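Local atomic coordinates of stromal cell-derived factor 2-like protein (Arabidopsis thaliana, PDB entry 3MAL), a protein that takes part in protein quality control and the unfolded protein response of the endoplasmic reticulum, in a complex with ERDJ3B and BIP1 that supports immune receptor accumulation. Residues K95-H100 with D125-I130; P68-T73 with T85-H90; L110-F115 with Q170-I175; R143-H148 with A180-L185. All coordinates share one frame; numbering follows the deposited sequence.

Overall arrangement
All four contacts belong to one beta-trefoil domain built from MIR motifs. Along the chain, interaction 2 closes before interaction 1 opens; interaction 3 begins inside interaction 1, and interaction 4 crosses interaction 3 in turn. Strands 85-90, 127-131, 143-148 and 184-190 follow one another round the six-stranded antiparallel barrel, which thus links interactions 2, 1 and 4. Interaction 3 lies in the second sheet, which strand 96-100 joins to interaction 1. The centres of interactions 1 and 2 are about 9 Å apart, those of 1 and 3 about 10 Å, and those of 2 and 3 about 19 Å. Interaction 1 thus joins the barrel to the second sheet.

Interaction 1: residues K95-H100 with D125-I130; sequences KWLHSH and DHWKLI
W127 with L97, and D125 with H98, hold strand 96-100 against the barrel of this beta-trefoil, inside its second MIR motif. W127 NE1 donates to L97 O over 3.0 Å in an almost straight bond, 176° at the hydrogen. The carbonyl oxygen lies in the indole plane, yet the donor stands well above the carbonyl plane, so the ring reaches the oxygen from over the peptide. One water lies 2.8 Å from both L97 O and D125 O, linking the two backbones. L97 also sends CD2 over one face of the W127 ring, a CH-pi contact 4.0 Å from the five-membered centroid; a branched leucine can thus pack on the indole while its own carbonyl receives the N-H.

D125 grips the next residue. Its OD1 accepts from H98 ND1 at 2.6 Å: the acid oxygen lies near the imidazole plane, at the ring's edge, while ND1 comes from above the carboxylate plane, the two planes being 65° apart. With CG anti to the backbone N (chi1 -168°), H98 brings ND1 to the acid. The carboxylate also presses on W96, its CG 3.3 Å from W96 CB.

Further out, S121 OG and the D122 backbone N bind D125 OD2, fixing the rotation of the carboxylate. F115 stacks on H98, and H148 meets W127 edge-to-face. W96 NE1 bonds to D117 O.

Interaction 2: residues P68-T73 with T85-H90; sequences PVPGTT and TIRLQH
R87 and P68 meet side-on: the guanidinium turns one flank to the carbonyl of P68 and places two nitrogens on its single oxygen. NE donates to P68 O over 2.9 Å, and NH2 reaches the same P68 O at 3.2 Å. Neither bond is straight, at 150° and 136° at the hydrogens, as expected when two donors converge on one acceptor. The oxygen stays near the guanidinium plane, which leaves the faces of that group for packing. Over one of them sits the ring of P70, with CD above the centre and 3.7 Å from R87 CZ; the two side chains cross at about a right angle. A bend at chi3 (-65°) turns the flank of the arginine toward the loop. Arginine suits this place because it has a planar head with donors on its rim and a flat face that proline can cover.

At the start of the strand a methyl contact and a water take over. V69 CG1 meets T85 CG2 at 3.6 Å, the threonine giving its methyl to the valine. A water bridges V69 N and T85 O, joining the backbones where they do not pair directly.

The loop itself is shaped by a type I turn from V69 to T72, where T72 OG1 donates to V69 O over 2.6 Å. Elsewhere, R87 NH1 bonds to S121 OG, and W96 forms a cation-pi contact with the guanidinium. The whole is a surface arrangement in which the loop after strand 64-67 folds back onto strand 85-90, the antiparallel neighbour of 64-67 in the beta-trefoil barrel.

Interaction 3: residues L110-F115 with Q170-I175; sequences LEVSCF and QEVCGI
L110 and G174 pair through their backbones as an antiparallel hydrogen-bonded pair. L110 N donates to G174 O at 3.0 Å, and G174 N returns a bond of 2.9 Å to L110 O. In each case the donor lies in the carbonyl plane, on a lone pair of the oxygen. The CA atoms of L110 and G174 are only 4.6 Å apart, and L110 CB stands 3.3 Å from G174 O. A residue without a side chain suits so close a pair, since the leucine CB occupies the face of the sheet to which one at G174 would also point.

Water takes over where the strands part. One molecule accepts from V112 N at 3.0 Å and donates to V172 O at 2.7 Å, so that it bridges two backbone groups that do not bond directly. The N-to-C directions are 126° apart, well short of antiparallel, consistent with direct pairing being confined to L110 and G174.

V112 carries the side-chain packing. Its CG2 lies on the C173 peptide, 3.5 Å from C173 C, and V112 CG1 makes an apolar contact with V172 CG1 at 4.0 Å. With CG1 anti to the backbone N in both valines (chi1 176° and 172°), these branches are turned toward each other.

L155, of strand 154-161, touches both valines, while L97 of strand 96-100 packs on V112. Strands 110-115 and 170-175 also each pair with strand 49-54. Their outer partners are 96-100, 154-161 and 34-38 respectively, giving the triplet of hairpins that caps the barrel of a beta-trefoil.

Interaction 4: residues R143-H148 with A180-L185; sequences RVRLQH and ADNIWL
V144 and W184 form the firm part of this contact. V144 N donates to W184 O at 2.9 Å, and W184 N answers to V144 O at 2.8 Å with a nearly straight bond of 173°. Just beside this pair, V144 CG2 lies 3.4 Å from W184 O. The buried indole suits a barrel interior: it packs on L26, meets H28 edge-to-face and bonds through NE1 to L155 O.

Strands 143-148 and 184-190 are antiparallel neighbours in the six-stranded barrel of the beta-trefoil, here within its third MIR motif. Past R145 and I183 direct pairing gives way to a water that accepts from L146 N and lies 2.8 Å from N182 O.

R145 reaches across beside this water. Its extended chain carries NH1 to N182 OD1 at 2.8 Å, a bent bond of 131° with the guanidinium and amide planes 72° apart; K179 O also accepts from NH1, and NE makes a salt bridge to E132. At the exposed end R143 lies near I183, which has two conformers, so the detail of their packing is uncertain. R143 NH2 makes a salt bridge to E29. The side chains of L185 and R143 lie side by side, pointing the same way, with L185 CD2 3.7 Å from R143 CG.

Interaction 1: residues K95-H100 with D125-I130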
# COMPACT_ATOMS: atom_id res chain seq x y z
N LYS A 95 -3.08 -7.68 -8.63
CA LYS A 95 -3.02 -6.29 -9.11
C LYS A 95 -2.08 -5.45 -8.22
O LYS A 95 -1.80 -5.83 -7.08
CB LYS A 95 -4.42 -5.64 -9.22
CG LYS A 95 -5.41 -6.41 -10.15
CD LYS A 95 -6.45 -5.41 -10.73
CE LYS A 95 -7.38 -6.02 -11.80
NZ LYS A 95 -6.69 -6.96 -12.72
N TRP A 96 -1.58 -4.34 -8.77
CA TRP A 96 -0.53 -3.52 -8.11
C TRP A 96 -1.16 -2.32 -7.41
O TRP A 96 -2.01 -1.67 -7.99
CB TRP A 96 0.49 -3.01 -9.15
CG TRP A 96 1.07 -4.12 -9.94
CD1 TRP A 96 0.63 -4.62 -11.13
CD2 TRP A 96 2.19 -4.92 -9.55
NE1 TRP A 96 1.42 -5.69 -11.52
CE2 TRP A 96 2.38 -5.89 -10.56
CE3 TRP A 96 3.04 -4.91 -8.44
CZ2 TRP A 96 3.40 -6.84 -10.49
CZ3 TRP A 96 4.07 -5.84 -8.39
CH2 TRP A 96 4.23 -6.80 -9.40
N LEU A 97 -0.74 -2.04 -6.17
CA LEU A 97 -1.12 -0.78 -5.51
C LEU A 97 -0.74 0.42 -6.42
O LEU A 97 0.41 0.53 -6.85
CB LEU A 97 -0.41 -0.64 -4.15
CG LEU A 97 -0.94 0.53 -3.30
CD1 LEU A 97 -2.43 0.30 -2.94
CD2 LEU A 97 -0.06 0.79 -2.04
N HIS A 98 -1.70 1.30 -6.70
CA HIS A 98 -1.58 2.25 -7.83
C HIS A 98 -2.19 3.60 -7.46
O HIS A 98 -3.14 3.69 -6.68
CB HIS A 98 -2.34 1.67 -9.04
CG HIS A 98 -2.10 2.36 -10.36
ND1 HIS A 98 -1.03 2.06 -11.19
CD2 HIS A 98 -2.86 3.25 -11.04
CE1 HIS A 98 -1.13 2.77 -12.30
NE2 HIS A 98 -2.22 3.50 -12.23
N SER A 99 -1.65 4.65 -8.03
CA SER A 99 -2.25 6.01 -7.97
C SER A 99 -2.08 6.79 -9.30
O SER A 99 -1.50 6.30 -10.21
CB SER A 99 -2.00 6.85 -6.70
OG SER A 99 -2.83 7.96 -6.51
N HIS A 100 -2.70 7.96 -9.35
CA HIS A 100 -2.90 8.75 -10.52
C HIS A 100 -3.83 9.94 -10.21
O HIS A 100 -4.27 10.13 -9.12
CB HIS A 100 -3.43 7.89 -11.65
CG HIS A 100 -4.55 6.95 -11.28
ND1 HIS A 100 -5.27 7.01 -10.12
CD2 HIS A 100 -5.05 5.90 -11.96
CE1 HIS A 100 -6.19 6.08 -10.11
NE2 HIS A 100 -6.08 5.38 -11.22
N ASP A 125 2.56 2.35 -10.40
CA ASP A 125 2.65 1.33 -9.34
C ASP A 125 3.81 1.59 -8.37
O ASP A 125 4.05 0.79 -7.46
CB ASP A 125 2.81 -0.06 -9.97
CG ASP A 125 1.64 -0.45 -10.86
OD1 ASP A 125 0.50 0.03 -10.68
OD2 ASP A 125 1.88 -1.26 -11.77
N HIS A 126 4.54 2.70 -8.55
CA HIS A 126 5.77 2.94 -7.78
C HIS A 126 5.55 3.84 -6.56
O HIS A 126 4.94 4.91 -6.66
CB HIS A 126 6.88 3.50 -8.72
CG HIS A 126 7.24 2.57 -9.83
ND1 HIS A 126 8.26 2.84 -10.73
CD2 HIS A 126 6.73 1.36 -10.19
CE1 HIS A 126 8.34 1.84 -11.60
NE2 HIS A 126 7.43 0.93 -11.29
N TRP A 127 6.05 3.39 -5.40
CA TRP A 127 5.91 4.09 -4.12
C TRP A 127 7.27 4.18 -3.45
O TRP A 127 8.04 3.20 -3.46
CB TRP A 127 4.93 3.36 -3.19
CG TRP A 127 3.55 3.17 -3.78
CD1 TRP A 127 3.17 2.21 -4.66
CD2 TRP A 127 2.38 3.98 -3.54
NE1 TRP A 127 1.83 2.36 -5.00
CE2 TRP A 127 1.33 3.43 -4.31
CE3 TRP A 127 2.12 5.09 -2.73
CZ2 TRP A 127 0.03 3.98 -4.32
CZ3 TRP A 127 0.82 5.64 -2.73
CH2 TRP A 127 -0.20 5.07 -3.52
N LYS A 128 7.57 5.34 -2.87
CA LYS A 128 8.83 5.48 -2.14
C LYS A 128 8.57 5.17 -0.67
O LYS A 128 7.65 5.73 -0.06
CB LYS A 128 9.36 6.90 -2.34
CG LYS A 128 10.55 7.35 -1.48
CD LYS A 128 10.57 8.89 -1.60
CE LYS A 128 11.72 9.54 -0.87
NZ LYS A 128 11.74 11.02 -1.10
N LEU A 129 9.35 4.24 -0.11
CA LEU A 129 9.27 3.95 1.32
C LEU A 129 10.07 5.00 2.10
O LEU A 129 11.24 5.25 1.81
CB LEU A 129 9.78 2.55 1.67
CG LEU A 129 9.82 2.30 3.19
CD1 LEU A 129 8.42 1.94 3.76
CD2 LEU A 129 10.82 1.21 3.52
N ILE A 130 9.41 5.60 3.08
CA ILE A 130 10.05 6.63 3.90
C ILE A 130 9.93 6.19 5.35
O ILE A 130 8.83 6.15 5.90
CB ILE A 130 9.37 8.00 3.70
CG1 ILE A 130 9.44 8.40 2.21
CG2 ILE A 130 10.05 9.08 4.56
CD1 ILE A 130 8.62 9.62 1.83
O HOH W 1 2.50 -1.28 -6.43

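Interaction 2: residues P68-T73 with T85-H90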
# COMPACT_ATOMS: atom_id res chain seq x y z
N PRO A 68 10.47 -5.20 -5.81
CA PRO A 68 11.26 -4.12 -6.41
C PRO A 68 10.64 -3.66 -7.74
O PRO A 68 9.66 -4.25 -8.22
CB PRO A 68 12.62 -4.80 -6.64
CG PRO A 68 12.30 -6.19 -6.94
CD PRO A 68 11.09 -6.52 -6.05
N VAL A 69 11.18 -2.60 -8.31
CA VAL A 69 10.82 -2.24 -9.69
C VAL A 69 11.64 -3.14 -10.64
O VAL A 69 12.82 -3.42 -10.38
CB VAL A 69 10.95 -0.70 -9.98
CG1 VAL A 69 10.50 0.12 -8.77
CG2 VAL A 69 12.34 -0.32 -10.38
N PRO A 70 11.03 -3.58 -11.75
CA PRO A 70 11.58 -4.65 -12.61
C PRO A 70 13.00 -4.43 -13.18
O PRO A 70 13.68 -5.42 -13.51
CB PRO A 70 10.54 -4.77 -13.74
CG PRO A 70 9.73 -3.50 -13.68
CD PRO A 70 9.72 -3.09 -12.25
N GLY A 71 13.48 -3.20 -13.28
CA GLY A 71 14.81 -3.00 -13.88
C GLY A 71 16.04 -3.45 -13.08
O GLY A 71 17.10 -3.67 -13.65
N THR A 72 15.86 -3.68 -11.77
CA THR A 72 16.89 -3.37 -10.75
C THR A 72 17.69 -4.53 -10.14
O THR A 72 17.36 -5.70 -10.35
CB THR A 72 16.23 -2.62 -9.59
OG1 THR A 72 15.14 -3.42 -9.11
CG2 THR A 72 15.66 -1.30 -10.07
N THR A 73 18.70 -4.19 -9.36
CA THR A 73 19.54 -5.21 -8.72
C THR A 73 18.91 -5.83 -7.46
O THR A 73 19.26 -6.95 -7.09
CB THR A 73 21.00 -4.71 -8.43
OG1 THR A 73 20.98 -3.65 -7.47
CG2 THR A 73 21.65 -4.23 -9.72
N THR A 85 12.32 2.61 -3.96
CA THR A 85 11.10 2.58 -4.74
C THR A 85 10.60 1.13 -4.76
O THR A 85 11.34 0.23 -5.19
CB THR A 85 11.35 3.05 -6.17
OG1 THR A 85 12.02 4.31 -6.13
CG2 THR A 85 10.02 3.21 -6.94
N ILE A 86 9.39 0.92 -4.27
CA ILE A 86 8.81 -0.42 -4.16
C ILE A 86 7.45 -0.51 -4.85
O ILE A 86 6.84 0.51 -5.24
CB ILE A 86 8.65 -0.91 -2.66
CG1 ILE A 86 7.51 -0.14 -1.94
CG2 ILE A 86 9.98 -0.83 -1.88
CD1 ILE A 86 7.18 -0.68 -0.53
N ARG A 87 7.00 -1.75 -5.02
CA ARG A 87 5.65 -2.06 -5.50
C ARG A 87 5.01 -2.98 -4.43
O ARG A 87 5.72 -3.73 -3.74
CB ARG A 87 5.70 -2.76 -6.87
CG ARG A 87 6.27 -1.87 -8.01
CD ARG A 87 6.20 -2.54 -9.40
NE ARG A 87 7.05 -3.72 -9.47
CZ ARG A 87 6.98 -4.67 -10.40
NH1 ARG A 87 6.09 -4.60 -11.37
NH2 ARG A 87 7.79 -5.71 -10.31
N LEU A 88 3.69 -2.88 -4.27
CA LEU A 88 2.97 -3.77 -3.39
C LEU A 88 1.94 -4.50 -4.24
O LEU A 88 1.05 -3.88 -4.79
CB LEU A 88 2.28 -3.00 -2.24
CG LEU A 88 3.23 -2.41 -1.20
CD1 LEU A 88 2.43 -1.49 -0.25
CD2 LEU A 88 3.93 -3.53 -0.40
N GLN A 89 2.11 -5.81 -4.38
CA GLN A 89 1.19 -6.57 -5.23
C GLN A 89 0.21 -7.30 -4.33
O GLN A 89 0.61 -8.02 -3.44
CB GLN A 89 1.95 -7.55 -6.12
CG GLN A 89 1.04 -8.23 -7.15
CD GLN A 89 1.79 -9.21 -8.05
OE1 GLN A 89 2.78 -9.84 -7.64
NE2 GLN A 89 1.32 -9.35 -9.29
N HIS A 90 -1.08 -7.12 -4.59
CA HIS A 90 -2.16 -7.75 -3.84
C HIS A 90 -2.10 -9.26 -4.09
O HIS A 90 -2.12 -9.70 -5.25
CB HIS A 90 -3.51 -7.18 -4.31
CG HIS A 90 -4.67 -7.54 -3.42
ND1 HIS A 90 -5.77 -8.22 -3.88
CD2 HIS A 90 -4.91 -7.27 -2.11
CE1 HIS A 90 -6.64 -8.38 -2.89
NE2 HIS A 90 -6.13 -7.82 -1.80
O HOH W 2 13.28 -1.27 -7.06

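Interaction 3: residues L110-F115 with Q170-I175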
# COMPACT_ATOMS: atom_id res chain seq x y z
N LEU A 110 -6.50 12.06 -4.02
CA LEU A 110 -5.98 11.25 -5.13
C LEU A 110 -6.56 9.85 -4.99
O LEU A 110 -6.45 9.25 -3.93
CB LEU A 110 -4.45 11.18 -5.03
CG LEU A 110 -3.44 12.07 -5.80
CD1 LEU A 110 -4.01 13.07 -6.83
CD2 LEU A 110 -2.37 12.67 -4.85
N GLU A 111 -7.14 9.32 -6.05
CA GLU A 111 -7.57 7.93 -6.02
C GLU A 111 -6.41 6.94 -5.85
O GLU A 111 -5.37 7.01 -6.57
CB GLU A 111 -8.33 7.57 -7.27
CG GLU A 111 -9.13 6.28 -7.18
CD GLU A 111 -9.54 5.80 -8.55
OE1 GLU A 111 -8.72 5.13 -9.21
OE2 GLU A 111 -10.67 6.12 -8.95
N VAL A 112 -6.60 6.01 -4.93
CA VAL A 112 -5.71 4.87 -4.79
C VAL A 112 -6.43 3.60 -5.25
O VAL A 112 -7.48 3.24 -4.69
CB VAL A 112 -5.17 4.75 -3.32
CG1 VAL A 112 -4.32 3.50 -3.17
CG2 VAL A 112 -4.32 5.96 -3.00
N SER A 113 -5.86 2.94 -6.27
CA SER A 113 -6.48 1.76 -6.87
C SER A 113 -5.56 0.55 -6.92
O SER A 113 -4.38 0.60 -6.50
CB SER A 113 -6.98 2.08 -8.30
OG SER A 113 -5.89 2.29 -9.19
N CYS A 114 -6.10 -0.55 -7.43
CA CYS A 114 -5.31 -1.72 -7.81
C CYS A 114 -5.33 -1.84 -9.34
O CYS A 114 -6.40 -1.88 -9.96
CB CYS A 114 -5.84 -3.00 -7.12
SG CYS A 114 -4.81 -3.48 -5.69
N PHE A 115 -4.14 -1.91 -9.94
CA PHE A 115 -3.97 -1.79 -11.39
C PHE A 115 -3.27 -3.01 -11.99
O PHE A 115 -2.40 -3.63 -11.37
CB PHE A 115 -3.14 -0.53 -11.69
CG PHE A 115 -2.67 -0.40 -13.12
CD1 PHE A 115 -1.41 -0.87 -13.51
CD2 PHE A 115 -3.46 0.25 -14.07
CE1 PHE A 115 -0.97 -0.76 -14.82
CE2 PHE A 115 -3.02 0.39 -15.39
CZ PHE A 115 -1.78 -0.10 -15.76
N GLN A 170 -12.94 1.83 5.21
CA GLN A 170 -12.54 3.24 5.09
C GLN A 170 -12.04 3.54 3.68
O GLN A 170 -11.45 2.67 3.01
CB GLN A 170 -11.42 3.60 6.09
CG GLN A 170 -11.86 3.52 7.52
CD GLN A 170 -10.74 3.73 8.53
OE1 GLN A 170 -9.54 3.77 8.20
NE2 GLN A 170 -11.13 3.87 9.78
N GLU A 171 -12.25 4.79 3.25
CA GLU A 171 -11.57 5.31 2.06
C GLU A 171 -10.06 5.27 2.25
O GLU A 171 -9.54 5.62 3.31
CB GLU A 171 -11.98 6.77 1.79
CG GLU A 171 -11.64 7.23 0.36
CD GLU A 171 -11.65 8.74 0.22
OE1 GLU A 171 -11.16 9.42 1.13
OE2 GLU A 171 -12.15 9.24 -0.81
N VAL A 172 -9.37 4.85 1.19
CA VAL A 172 -7.93 5.02 1.10
C VAL A 172 -7.68 5.99 -0.05
O VAL A 172 -8.34 5.90 -1.10
CB VAL A 172 -7.21 3.66 0.91
CG1 VAL A 172 -5.69 3.85 0.62
CG2 VAL A 172 -7.44 2.80 2.15
N CYS A 173 -6.78 6.95 0.15
CA CYS A 173 -6.52 7.96 -0.88
C CYS A 173 -5.08 8.46 -0.74
O CYS A 173 -4.34 7.95 0.10
CB CYS A 173 -7.52 9.11 -0.77
SG CYS A 173 -7.42 10.02 0.78
N GLY A 174 -4.70 9.42 -1.59
CA GLY A 174 -3.38 10.06 -1.52
C GLY A 174 -3.57 11.54 -1.24
O GLY A 174 -4.47 12.17 -1.83
N ILE A 175 -2.79 12.10 -0.31
CA ILE A 175 -2.78 13.56 -0.05
C ILE A 175 -1.37 14.08 -0.06
O ILE A 175 -0.39 13.32 0.05
CB ILE A 175 -3.49 14.00 1.27
CG1 ILE A 175 -2.58 13.74 2.49
CG2 ILE A 175 -4.91 13.37 1.38
CD1 ILE A 175 -3.05 14.37 3.77
O HOH W 3 -9.24 6.16 -3.59

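Interaction 4: residues R143-H148 with A180-L185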
# COMPACT_ATOMS: atom_id res chain seq x y z
N ARG A 143 7.30 2.92 12.15
CA ARG A 143 6.42 3.91 11.53
C ARG A 143 7.01 4.32 10.19
O ARG A 143 8.20 4.68 10.10
CB ARG A 143 6.28 5.10 12.48
CG ARG A 143 5.61 4.72 13.81
CD ARG A 143 5.82 5.79 14.89
NE ARG A 143 4.67 6.69 14.91
CZ ARG A 143 4.67 7.94 14.45
NH1 ARG A 143 5.77 8.46 13.92
NH2 ARG A 143 3.55 8.66 14.52
N VAL A 144 6.19 4.24 9.14
CA VAL A 144 6.65 4.55 7.77
C VAL A 144 5.57 5.33 7.04
O VAL A 144 4.40 5.37 7.46
CB VAL A 144 7.00 3.26 6.93
CG1 VAL A 144 8.06 2.40 7.64
CG2 VAL A 144 5.73 2.41 6.63
N ARG A 145 5.96 5.96 5.94
CA ARG A 145 5.00 6.53 4.99
C ARG A 145 5.34 5.89 3.66
O ARG A 145 6.47 5.43 3.47
CB ARG A 145 5.14 8.05 4.89
CG ARG A 145 4.83 8.79 6.20
CD ARG A 145 4.76 10.33 6.02
NE ARG A 145 5.16 10.99 7.27
CZ ARG A 145 4.34 11.39 8.23
NH1 ARG A 145 3.04 11.24 8.13
NH2 ARG A 145 4.83 11.98 9.29
N LEU A 146 4.36 5.84 2.76
CA LEU A 146 4.61 5.45 1.36
C LEU A 146 4.17 6.59 0.45
O LEU A 146 2.99 6.97 0.42
CB LEU A 146 3.84 4.17 1.04
CG LEU A 146 4.31 2.89 1.74
CD1 LEU A 146 3.23 1.86 1.64
CD2 LEU A 146 5.62 2.40 1.14
N GLN A 147 5.12 7.14 -0.28
CA GLN A 147 4.85 8.27 -1.16
C GLN A 147 4.81 7.86 -2.62
O GLN A 147 5.77 7.32 -3.16
CB GLN A 147 5.86 9.40 -0.93
CG GLN A 147 5.47 10.68 -1.69
CD GLN A 147 6.45 11.82 -1.52
OE1 GLN A 147 7.64 11.60 -1.28
NE2 GLN A 147 5.95 13.06 -1.64
N HIS A 148 3.67 8.10 -3.26
CA HIS A 148 3.50 7.72 -4.65
C HIS A 148 4.49 8.55 -5.48
O HIS A 148 4.47 9.78 -5.41
CB HIS A 148 2.05 7.95 -5.07
CG HIS A 148 1.72 7.44 -6.45
ND1 HIS A 148 1.42 8.28 -7.50
CD2 HIS A 148 1.62 6.18 -6.93
CE1 HIS A 148 1.15 7.56 -8.58
NE2 HIS A 148 1.27 6.28 -8.26
N ALA A 180 -0.62 12.82 10.58
CA ALA A 180 -0.79 11.63 11.42
C ALA A 180 -1.52 10.50 10.67
O ALA A 180 -1.18 9.32 10.83
CB ALA A 180 -1.52 12.00 12.71
N ASP A 181 -2.50 10.87 9.85
CA ASP A 181 -3.31 9.90 9.08
C ASP A 181 -2.61 9.37 7.83
O ASP A 181 -3.24 8.66 7.03
CB ASP A 181 -4.65 10.52 8.66
CG ASP A 181 -5.66 10.61 9.81
OD1 ASP A 181 -5.67 9.74 10.70
OD2 ASP A 181 -6.46 11.56 9.80
N ASN A 182 -1.34 9.70 7.61
CA ASN A 182 -0.59 8.95 6.57
C ASN A 182 0.64 8.19 7.09
O ASN A 182 1.57 7.91 6.35
CB ASN A 182 -0.35 9.75 5.26
CG ASN A 182 0.10 11.17 5.47
OD1 ASN A 182 1.17 11.43 6.04
ND2 ASN A 182 -0.69 12.13 4.95
N ILE A 183 0.63 7.87 8.38
CA ILE A 183 1.63 6.96 8.89
C ILE A 183 1.07 5.54 8.92
O ILE A 183 -0.10 5.30 9.26
CB ILE A 183 2.24 7.43 10.24
CG1 ILE A 183 3.42 6.54 10.64
CG2 ILE A 183 1.18 7.53 11.31
CD1 ILE A 183 3.03 5.28 11.39
N TRP A 184 1.91 4.61 8.49
CA TRP A 184 1.54 3.20 8.42
C TRP A 184 2.60 2.33 9.12
O TRP A 184 3.72 2.77 9.35
CB TRP A 184 1.41 2.75 6.95
CG TRP A 184 0.31 3.47 6.19
CD1 TRP A 184 0.36 4.73 5.66
CD2 TRP A 184 -1.00 2.97 5.90
NE1 TRP A 184 -0.83 5.03 5.04
CE2 TRP A 184 -1.69 3.97 5.18
CE3 TRP A 184 -1.67 1.77 6.18
CZ2 TRP A 184 -3.01 3.81 4.73
CZ3 TRP A 184 -2.98 1.61 5.73
CH2 TRP A 184 -3.63 2.62 5.01
N LEU A 185 2.21 1.10 9.43
CA LEU A 185 3.07 0.10 10.08
C LEU A 185 2.89 -1.26 9.37
O LEU A 185 1.75 -1.73 9.18
CB LEU A 185 2.68 -0.03 11.56
CG LEU A 185 2.60 1.29 12.36
CD1 LEU A 185 1.41 1.36 13.30
CD2 LEU A 185 3.86 1.54 13.14
O HOH W 4 2.10 7.32 3.67